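Local coordinates for protein beta-agarase D (Zobellia galactanivorans, PDB 4ASM) that hydrolyses the beta-1,4-linkages of agarose at random along the chain, with retention of anomeric configuration, through its family 16 glycoside hydrolase catalytic domain, at residues R138-S144 / Y347-V353; L91-R97 / I323-D327. All blocks are in the same frame, centred on the assembly; numbering follows the deposited sequence.

The two contacts, their centres about 9 Å apart, meet in the outer sheet of the catalytic domain, where strand 350-362 of interaction 1 runs antiparallel to strand 90-96 of interaction 2. Probable backbone hydrogen bonds join them, Leu351 N to Ile93 O and Val353 O to Leu91 N, both 2.8 Å. Interaction 1 extends that sheet to strand 133-140; interaction 2 passes through the layer to strand 320-326. Met142 and Leu351 of interaction 1 lie against Val325 of interaction 2, merging the two apolar layers. The far face of 323-327 carries Glu326, by similarity a substrate-binding residue, with its side chain about 8 Å from that of Met142.

Interaction 1: residues R138-S144 / Y347-V353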
ATOM      1  N   ARG A 138      12.418  -3.785  -1.025  1.00  5.55           N
ATOM      2  CA  ARG A 138      12.731  -4.476  -2.268  1.00  5.73           C
ATOM      3  C   ARG A 138      11.854  -5.713  -2.279  1.00  5.63           C
ATOM      4  O   ARG A 138      11.922  -6.550  -1.378  1.00  6.37           O
ATOM      5  CB  ARG A 138      14.213  -4.841  -2.365  1.00  5.68           C
ATOM      6  CG  ARG A 138      14.563  -5.508  -3.681  1.00  7.05           C
ATOM      7  CD  ARG A 138      16.097  -5.616  -3.843  1.00  6.04           C
ATOM      8  NE  ARG A 138      16.418  -6.129  -5.182  1.00  7.36           N
ATOM      9  CZ  ARG A 138      16.627  -7.410  -5.475  1.00  7.87           C
ATOM     10  NH1 ARG A 138      16.561  -8.340  -4.535  1.00 10.57           N
ATOM     11  NH2 ARG A 138      16.882  -7.764  -6.735  1.00 11.84           N
ATOM     12  N   VAL A 139      11.022  -5.827  -3.313  1.00  5.96           N
ATOM     13  CA  VAL A 139       9.919  -6.786  -3.319  1.00  6.00           C
ATOM     14  C   VAL A 139       9.683  -7.374  -4.705  1.00  5.70           C
ATOM     15  O   VAL A 139       9.722  -6.637  -5.690  1.00  5.57           O
ATOM     16  CB  VAL A 139       8.624  -6.114  -2.783  1.00  6.50           C
ATOM     17  CG1 VAL A 139       8.298  -4.804  -3.536  1.00  7.03           C
ATOM     18  CG2 VAL A 139       7.452  -7.094  -2.795  1.00  6.75           C
ATOM     19  N   LYS A 140       9.479  -8.695  -4.770  1.00  5.88           N
ATOM     20  CA  LYS A 140       9.018  -9.325  -5.990  1.00  6.92           C
ATOM     21  C   LYS A 140       7.499  -9.328  -5.936  1.00  6.33           C
ATOM     22  O   LYS A 140       6.891 -10.115  -5.192  1.00  6.69           O
ATOM     23  CB  LYS A 140       9.536 -10.747  -6.101  1.00  7.73           C
ATOM     24  CG  LYS A 140       9.189 -11.410  -7.437  1.00  8.64           C
ATOM     25  CD  LYS A 140       9.747 -12.807  -7.515  1.00 13.13           C
ATOM     26  CE  LYS A 140       9.529 -13.418  -8.889  1.00 17.64           C
ATOM     27  NZ  LYS A 140      10.063 -14.820  -8.939  1.00 21.64           N
ATOM     28  N   VAL A 141       6.901  -8.453  -6.743  1.00  6.65           N
ATOM     29  CA  VAL A 141       5.441  -8.355  -6.816  1.00  6.37           C
ATOM     30  C   VAL A 141       4.867  -9.714  -7.229  1.00  6.72           C
ATOM     31  O   VAL A 141       5.405 -10.363  -8.135  1.00  6.23           O
ATOM     32  CB  VAL A 141       5.045  -7.266  -7.841  1.00  6.11           C
ATOM     33  CG1 VAL A 141       3.527  -7.172  -8.001  1.00  6.92           C
ATOM     34  CG2 VAL A 141       5.665  -5.906  -7.441  1.00  6.66           C
ATOM     35  N   MET A 142       3.781 -10.160  -6.597  1.00  6.55           N
ATOM     36  CA  MET A 142       3.185 -11.436  -6.981  1.00  7.78           C
ATOM     37  C   MET A 142       2.668 -11.413  -8.405  1.00  6.93           C
ATOM     38  O   MET A 142       1.949 -10.487  -8.796  1.00  6.72           O
ATOM     39  CB  MET A 142       2.032 -11.816  -6.083  1.00  8.30           C
ATOM     40  CG  MET A 142       2.406 -12.101  -4.690  1.00  9.88           C
ATOM     41  SD  MET A 142       1.005 -12.868  -3.814  1.00 12.73           S
ATOM     42  CE  MET A 142      -0.136 -11.487  -3.954  1.00 15.06           C
ATOM     43  N   ASN A 143       2.989 -12.475  -9.143  1.00  7.36           N
ATOM     44  CA  ASN A 143       2.416 -12.699 -10.465  1.00  7.26           C
ATOM     45  C   ASN A 143       0.997 -13.275 -10.334  1.00  6.78           C
ATOM     46  O   ASN A 143       0.716 -14.416 -10.713  1.00  7.02           O
ATOM     47  CB  ASN A 143       3.308 -13.628 -11.292  1.00  7.39           C
ATOM     48  CG  ASN A 143       2.876 -13.674 -12.728  1.00  9.71           C
ATOM     49  OD1 ASN A 143       2.286 -12.717 -13.234  1.00 11.14           O
ATOM     50  ND2 ASN A 143       3.131 -14.789 -13.387  1.00 14.16           N
ATOM     51  N   SER A 144       0.120 -12.455  -9.764  1.00  7.06           N
ATOM     52  CA  SER A 144      -1.226 -12.845  -9.344  1.00  6.77           C
ATOM     53  C   SER A 144      -2.131 -11.647  -9.491  1.00  6.38           C
ATOM     54  O   SER A 144      -1.674 -10.513  -9.432  1.00  6.62           O
ATOM     55  CB  SER A 144      -1.216 -13.225  -7.864  1.00  6.64           C
ATOM     56  OG  SER A 144      -2.484 -13.651  -7.413  1.00  7.70           O
ATOM     57  N   TYR A 347       4.585 -20.379  -6.780  1.00 14.92           N
ATOM     58  CA  TYR A 347       5.523 -19.276  -7.003  1.00 15.16           C
ATOM     59  C   TYR A 347       4.769 -17.988  -7.364  1.00 13.00           C
ATOM     60  O   TYR A 347       5.141 -16.888  -6.940  1.00 11.70           O
ATOM     61  CB  TYR A 347       6.400 -19.659  -8.198  1.00 18.26           C
ATOM     62  CG  TYR A 347       7.898 -19.609  -8.046  1.00 23.49           C
ATOM     63  CD1 TYR A 347       8.565 -20.474  -7.172  1.00 26.29           C
ATOM     64  CD2 TYR A 347       8.668 -18.756  -8.846  1.00 26.91           C
ATOM     65  CE1 TYR A 347       9.967 -20.460  -7.064  1.00 27.73           C
ATOM     66  CE2 TYR A 347      10.063 -18.729  -8.741  1.00 27.25           C
ATOM     67  CZ  TYR A 347      10.703 -19.586  -7.851  1.00 26.45           C
ATOM     68  OH  TYR A 347      12.082 -19.566  -7.746  1.00 26.78           O
ATOM     69  N   ASP A 348       3.699 -18.135  -8.148  1.00 10.56           N
ATOM     70  CA  ASP A 348       2.947 -16.982  -8.628  1.00  9.50           C
ATOM     71  C   ASP A 348       2.107 -16.343  -7.544  1.00  9.99           C
ATOM     72  O   ASP A 348       1.651 -15.198  -7.723  1.00  9.64           O
ATOM     73  CB  ASP A 348       2.014 -17.376  -9.783  1.00  8.81           C
ATOM     74  CG  ASP A 348       2.748 -17.601 -11.084  1.00 11.31           C
ATOM     75  OD1 ASP A 348       3.868 -17.079 -11.245  1.00 11.17           O
ATOM     76  OD2 ASP A 348       2.174 -18.290 -11.959  1.00 12.48           O
ATOM     77  N   ASN A 349       1.928 -17.076  -6.442  1.00  9.15           N
ATOM     78  CA  ASN A 349       1.044 -16.681  -5.361  1.00  9.64           C
ATOM     79  C   ASN A 349       1.736 -16.405  -4.043  1.00  8.68           C
ATOM     80  O   ASN A 349       1.106 -16.478  -2.984  1.00  8.67           O
ATOM     81  CB  ASN A 349      -0.025 -17.742  -5.181  1.00 10.70           C
ATOM     82  CG  ASN A 349      -0.918 -17.825  -6.386  1.00 12.90           C
ATOM     83  OD1 ASN A 349      -1.696 -16.901  -6.632  1.00 19.18           O
ATOM     84  ND2 ASN A 349      -0.770 -18.879  -7.172  1.00 14.57           N
ATOM     85  N   ASN A 350       3.018 -16.062  -4.130  1.00  8.25           N
ATOM     86  CA  ASN A 350       3.867 -15.874  -2.961  1.00  7.49           C
ATOM     87  C   ASN A 350       4.656 -14.586  -3.099  1.00  7.46           C
ATOM     88  O   ASN A 350       5.566 -14.475  -3.917  1.00  8.75           O
ATOM     89  CB  ASN A 350       4.809 -17.069  -2.801  1.00  7.72           C
ATOM     90  CG  ASN A 350       5.619 -17.018  -1.532  1.00  8.45           C
ATOM     91  OD1 ASN A 350       5.263 -16.352  -0.565  1.00 10.12           O
ATOM     92  ND2 ASN A 350       6.725 -17.755  -1.519  1.00  9.28           N
ATOM     93  N   LEU A 351       4.291 -13.608  -2.277  1.00  6.57           N
ATOM     94  CA  LEU A 351       4.962 -12.314  -2.262  1.00  6.35           C
ATOM     95  C   LEU A 351       6.309 -12.456  -1.562  1.00  6.20           C
ATOM     96  O   LEU A 351       6.358 -12.975  -0.464  1.00  6.95           O
ATOM     97  CB  LEU A 351       4.066 -11.312  -1.520  1.00  6.75           C
ATOM     98  CG  LEU A 351       4.592  -9.885  -1.418  1.00  5.59           C
ATOM     99  CD1 LEU A 351       4.575  -9.172  -2.753  1.00  6.30           C
ATOM    100  CD2 LEU A 351       3.758  -9.107  -0.406  1.00  6.82           C
ATOM    101  N   LEU A 352       7.390 -11.977  -2.192  1.00  6.27           N
ATOM    102  CA  LEU A 352       8.740 -12.078  -1.601  1.00  7.14           C
ATOM    103  C   LEU A 352       9.292 -10.701  -1.330  1.00  6.89           C
ATOM    104  O   LEU A 352       9.456  -9.907  -2.261  1.00  8.31           O
ATOM    105  CB  LEU A 352       9.698 -12.808  -2.558  1.00  6.86           C
ATOM    106  CG  LEU A 352       9.366 -14.259  -2.904  1.00  7.77           C
ATOM    107  CD1 LEU A 352      10.430 -14.814  -3.830  1.00  8.86           C
ATOM    108  CD2 LEU A 352       9.226 -15.140  -1.669  1.00  9.91           C
ATOM    109  N   VAL A 353       9.580 -10.401  -0.061  1.00  6.54           N
ATOM    110  CA  VAL A 353      10.222  -9.139   0.283  1.00  6.06           C
ATOM    111  C   VAL A 353      11.658  -9.426   0.740  1.00  6.56           C
ATOM    112  O   VAL A 353      11.909 -10.058   1.769  1.00  6.91           O
ATOM    113  CB  VAL A 353       9.450  -8.335   1.357  1.00  5.97           C
ATOM    114  CG1 VAL A 353      10.134  -6.995   1.624  1.00  6.57           C
ATOM    115  CG2 VAL A 353       7.965  -8.121   0.933  1.00  5.59           C
TER
HETATM  116  O   HOH W   1       6.392 -12.833  -5.931  1.00  9.43           O
HETATM  117  O   HOH W   2       5.191 -14.175  -8.063  1.00 10.46           O
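Val139 and Lys140 pair with Val353 and Leu352 as neighbouring antiparallel strands within a sheet of the beta-jelly-roll fold of family 16 glycoside hydrolases. The backbone is fastened by Lys140 N to Leu352 O (2.8 Å, N-H...O 159°), and Val139 CA adds a C-H...O contact to the same oxygen. On the buried face the branched side chains fill the sandwich interior: CG2 of Val139 lies 3.5 Å from CD1 of Leu351 and also meets CG2 of Val353. On the other face Lys140, partly exposed, stays extended and carries NZ obliquely to the ring of Tyr347, 3.9 Å from CE2. Beyond Lys140 direct strand pairing gives way to water 1, 2.9 Å from Lys140 O and 2.7 Å from Asn350 O. Unbranched Met142 can lie along the backbone of 349-351, its CG on CB of Leu351; CG anti to the carbonyl carbon (chi1 -66°) and an extended chi2 put SD beside the Asn349 carbonyl carbon. Asn143 centres an inverse gamma turn; its ND2 gives a weak bond to Asp348 OD1 (3.2 Å), amide and carboxylate planes standing 88° apart. Farther out, Asp354 OD2 takes Arg138 NH1 in a salt bridge, and Ser148 OG bonds Met142 N.

Interaction 2: residues L91-R97 / I323-D327; sequences LNIWASR and INVED. With IMD (imidazole), chain C.
Strands 91-96 and 323-326 run nearly parallel, 17° apart, with axes 6.8 Å from each other at closest approach; no hydrogen bond joins them, and side chains span the gap. Alternation along 91-96 turns Leu91, Ile93 and Ala95 toward the partner strand, which answers with Ile323 and Val325. Leu91 and Ile323 meet tip to tip, CD2 to CD1 at 3.8 Å. Ile93 crosses Ile323 at about a right angle: with CG1 beside its backbone N (chi1 -72°) and the chain extended, CD1 comes 3.8 Å from Ile323 CG2. Ile93 and Val325 lie alongside, pointing opposite ways, CG2 against CG2. Beta-branched residues suit such a layer, favouring extended backbone while offering two surfaces for contact. Small Ala95 meets CG1 of Val325 with its CB. At the end, Arg97 brings the edge of its guanidinium to Asp327, but NH2 to OD2 is a long salt bridge at 3.8 Å; water 3 donates to OD2 and accepts a weak bond from NH2. Thr118 also bonds Asp327 OD2, and Pro338 O takes Arg97 NH1.

The opposite face of 323-327 is polar. Asn324 ND2 donates to the anti side of OE2 of Glu326 (2.9 Å), by similarity a substrate-binding residue; OE2 also accepts imidazole N3 (2.8 Å, N-H...O 167°). Were Glu326 an alanine, Asn324 ND2 would probably lose this acceptor, its amide freer to turn, and imidazole N3 its carboxylate partner. Imidazole, probably from the crystallisation liquor, also bonds Glu160, the nucleophile by similarity. An apolar inner face backing a polar substrate cleft is typical of the family 16 beta-jelly roll.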
ATOM      1  N   LEU A  91      11.204 -12.329   3.289  1.00  6.12           N
ATOM      2  CA  LEU A  91       9.870 -12.540   3.832  1.00  5.57           C
ATOM      3  C   LEU A  91       9.008 -13.191   2.736  1.00  5.99           C
ATOM      4  O   LEU A  91       9.014 -12.726   1.585  1.00  6.50           O
ATOM      5  CB  LEU A  91       9.267 -11.190   4.236  1.00  5.03           C
ATOM      6  CG  LEU A  91       7.796 -11.153   4.649  1.00  5.35           C
ATOM      7  CD1 LEU A  91       7.531 -11.870   5.998  1.00  5.64           C
ATOM      8  CD2 LEU A  91       7.283  -9.714   4.666  1.00  5.53           C
ATOM      9  N   ASN A  92       8.274 -14.239   3.100  1.00  5.99           N
ATOM     10  CA  ASN A  92       7.341 -14.912   2.206  1.00  6.32           C
ATOM     11  C   ASN A  92       5.946 -14.690   2.778  1.00  6.29           C
ATOM     12  O   ASN A  92       5.698 -15.013   3.940  1.00  6.73           O
ATOM     13  CB  ASN A  92       7.589 -16.436   2.192  1.00  6.03           C
ATOM     14  CG  ASN A  92       8.860 -16.855   1.429  1.00  9.09           C
ATOM     15  OD1 ASN A  92       8.775 -17.635   0.484  1.00 10.81           O
ATOM     16  ND2 ASN A  92      10.026 -16.378   1.862  1.00 11.95           N
ATOM     17  N   ILE A  93       5.042 -14.122   1.976  1.00  5.79           N
ATOM     18  CA  ILE A  93       3.629 -14.014   2.365  1.00  6.75           C
ATOM     19  C   ILE A  93       2.827 -14.513   1.184  1.00  6.34           C
ATOM     20  O   ILE A  93       2.936 -13.962   0.093  1.00  6.33           O
ATOM     21  CB  ILE A  93       3.244 -12.560   2.731  1.00  6.49           C
ATOM     22  CG1 ILE A  93       3.887 -12.196   4.063  1.00  8.80           C
ATOM     23  CG2 ILE A  93       1.716 -12.416   2.884  1.00  7.99           C
ATOM     24  CD1 ILE A  93       3.599 -10.770   4.538  1.00 10.21           C
ATOM     25  N   TRP A  94       2.032 -15.556   1.383  1.00  5.89           N
ATOM     26  CA  TRP A  94       1.355 -16.168   0.247  1.00  6.34           C
ATOM     27  C   TRP A  94      -0.136 -16.302   0.435  1.00  6.13           C
ATOM     28  O   TRP A  94      -0.681 -15.966   1.488  1.00  7.00           O
ATOM     29  CB  TRP A  94       1.985 -17.525  -0.089  1.00  6.34           C
ATOM     30  CG  TRP A  94       1.870 -18.579   0.952  1.00  7.58           C
ATOM     31  CD1 TRP A  94       0.936 -19.572   1.003  1.00  8.66           C
ATOM     32  CD2 TRP A  94       2.743 -18.781   2.068  1.00  7.80           C
ATOM     33  NE1 TRP A  94       1.174 -20.397   2.087  1.00  8.98           N
ATOM     34  CE2 TRP A  94       2.274 -19.926   2.759  1.00  8.26           C
ATOM     35  CE3 TRP A  94       3.882 -18.113   2.549  1.00  7.94           C
ATOM     36  CZ2 TRP A  94       2.888 -20.402   3.918  1.00  7.99           C
ATOM     37  CZ3 TRP A  94       4.492 -18.591   3.721  1.00  8.01           C
ATOM     38  CH2 TRP A  94       3.991 -19.731   4.379  1.00  8.16           C
ATOM     39  N   ALA A  95      -0.778 -16.782  -0.627  1.00  6.03           N
ATOM     40  CA  ALA A  95      -2.201 -17.030  -0.639  1.00  6.45           C
ATOM     41  C   ALA A  95      -2.454 -18.470  -1.039  1.00  7.18           C
ATOM     42  O   ALA A  95      -1.648 -19.065  -1.770  1.00  7.43           O
ATOM     43  CB  ALA A  95      -2.859 -16.092  -1.638  1.00  7.11           C
ATOM     44  N   SER A  96      -3.579 -19.005  -0.570  1.00  6.45           N
ATOM     45  CA  SER A  96      -4.024 -20.339  -0.967  1.00  6.56           C
ATOM     46  C   SER A  96      -5.536 -20.414  -0.836  1.00  7.01           C
ATOM     47  O   SER A  96      -6.160 -19.503  -0.281  1.00  7.32           O
ATOM     48  CB  SER A  96      -3.379 -21.417  -0.084  1.00  7.18           C
ATOM     49  OG  SER A  96      -3.917 -21.359   1.237  1.00  6.51           O
ATOM     50  N   ARG A  97      -6.127 -21.495  -1.347  1.00  7.31           N
ATOM     51  CA  ARG A  97      -7.552 -21.726  -1.164  1.00  8.02           C
ATOM     52  C   ARG A  97      -7.793 -23.147  -0.693  1.00  7.60           C
ATOM     53  O   ARG A  97      -7.096 -24.082  -1.120  1.00  8.76           O
ATOM     54  CB  ARG A  97      -8.308 -21.499  -2.476  1.00  8.34           C
ATOM     55  CG  ARG A  97      -8.250 -20.073  -3.003  1.00 10.04           C
ATOM     56  CD  ARG A  97      -9.609 -19.661  -3.537  1.00 12.25           C
ATOM     57  NE  ARG A  97      -9.655 -18.297  -4.059  1.00 12.61           N
ATOM     58  CZ  ARG A  97      -9.441 -17.974  -5.325  1.00 12.07           C
ATOM     59  NH1 ARG A  97      -9.125 -18.911  -6.219  1.00 11.89           N
ATOM     60  NH2 ARG A  97      -9.554 -16.709  -5.702  1.00 11.48           N
ATOM     61  N   ILE A 323       2.506  -5.557   6.003  1.00  4.75           N
ATOM     62  CA  ILE A 323       2.740  -6.172   4.698  1.00  5.02           C
ATOM     63  C   ILE A 323       1.751  -7.294   4.579  1.00  4.57           C
ATOM     64  O   ILE A 323       1.588  -8.086   5.514  1.00  5.02           O
ATOM     65  CB  ILE A 323       4.191  -6.687   4.548  1.00  4.44           C
ATOM     66  CG1 ILE A 323       5.166  -5.526   4.731  1.00  5.29           C
ATOM     67  CG2 ILE A 323       4.354  -7.356   3.165  1.00  4.66           C
ATOM     68  CD1 ILE A 323       6.629  -5.955   4.719  1.00  6.11           C
ATOM     69  N   ASN A 324       1.064  -7.383   3.441  1.00  4.96           N
ATOM     70  CA  ASN A 324       0.082  -8.452   3.279  1.00  4.97           C
ATOM     71  C   ASN A 324      -0.261  -8.748   1.828  1.00  5.48           C
ATOM     72  O   ASN A 324       0.233  -8.088   0.918  1.00  4.99           O
ATOM     73  CB  ASN A 324      -1.208  -8.194   4.110  1.00  5.52           C
ATOM     74  CG  ASN A 324      -2.147  -7.152   3.485  1.00  7.60           C
ATOM     75  OD1 ASN A 324      -2.059  -6.844   2.306  1.00  9.28           O
ATOM     76  ND2 ASN A 324      -3.077  -6.642   4.281  1.00  8.43           N
ATOM     77  N   VAL A 325      -1.122  -9.741   1.651  1.00  5.43           N
ATOM     78  CA  VAL A 325      -1.755 -10.019   0.380  1.00  6.11           C
ATOM     79  C   VAL A 325      -3.269  -9.911   0.624  1.00  6.42           C
ATOM     80  O   VAL A 325      -3.751 -10.294   1.689  1.00  5.75           O
ATOM     81  CB  VAL A 325      -1.347 -11.427  -0.113  1.00  7.41           C
ATOM     82  CG1 VAL A 325      -2.310 -11.978  -1.192  1.00 10.33           C
ATOM     83  CG2 VAL A 325       0.123 -11.382  -0.590  1.00  7.80           C
ATOM     84  N   GLU A 326      -4.010  -9.392  -0.362  1.00  5.95           N
ATOM     85  CA  GLU A 326      -5.467  -9.233  -0.244  1.00  6.13           C
ATOM     86  C   GLU A 326      -6.193  -9.618  -1.507  1.00  6.16           C
ATOM     87  O   GLU A 326      -5.742  -9.306  -2.609  1.00  6.75           O
ATOM     88  CB  GLU A 326      -5.846  -7.783   0.089  1.00  6.17           C
ATOM     89  CG  GLU A 326      -5.390  -7.357   1.470  1.00  6.55           C
ATOM     90  CD  GLU A 326      -5.673  -5.889   1.754  1.00  6.48           C
ATOM     91  OE1 GLU A 326      -6.362  -5.222   0.938  1.00  6.79           O
ATOM     92  OE2 GLU A 326      -5.219  -5.406   2.818  1.00  7.90           O
ATOM     93  N   ASP A 327      -7.342 -10.263  -1.320  1.00  6.29           N
ATOM     94  CA  ASP A 327      -8.357 -10.448  -2.347  1.00  6.30           C
ATOM     95  C   ASP A 327      -9.449  -9.414  -2.053  1.00  5.91           C
ATOM     96  O   ASP A 327     -10.330  -9.634  -1.222  1.00  5.56           O
ATOM     97  CB  ASP A 327      -8.902 -11.883  -2.247  1.00  6.21           C
ATOM     98  CG  ASP A 327      -9.688 -12.309  -3.473  1.00  7.46           C
ATOM     99  OD1 ASP A 327     -10.115 -11.431  -4.243  1.00  8.13           O
ATOM    100  OD2 ASP A 327      -9.902 -13.529  -3.651  1.00  8.29           O
TER
HETATM  101  N1  IMD C1360      -4.528  -0.688   1.981  1.00 11.56           N
HETATM  102  C2  IMD C1360      -4.863  -1.810   2.641  1.00 11.00           C
HETATM  103  N3  IMD C1360      -4.737  -2.854   1.797  1.00 11.59           N
HETATM  104  C4  IMD C1360      -4.311  -2.399   0.595  1.00 10.83           C
HETATM  105  C5  IMD C1360      -4.179  -1.023   0.720  1.00 11.65           C
HETATM  106  O   HOH W   3     -11.891 -15.130  -4.522  1.00 10.63           O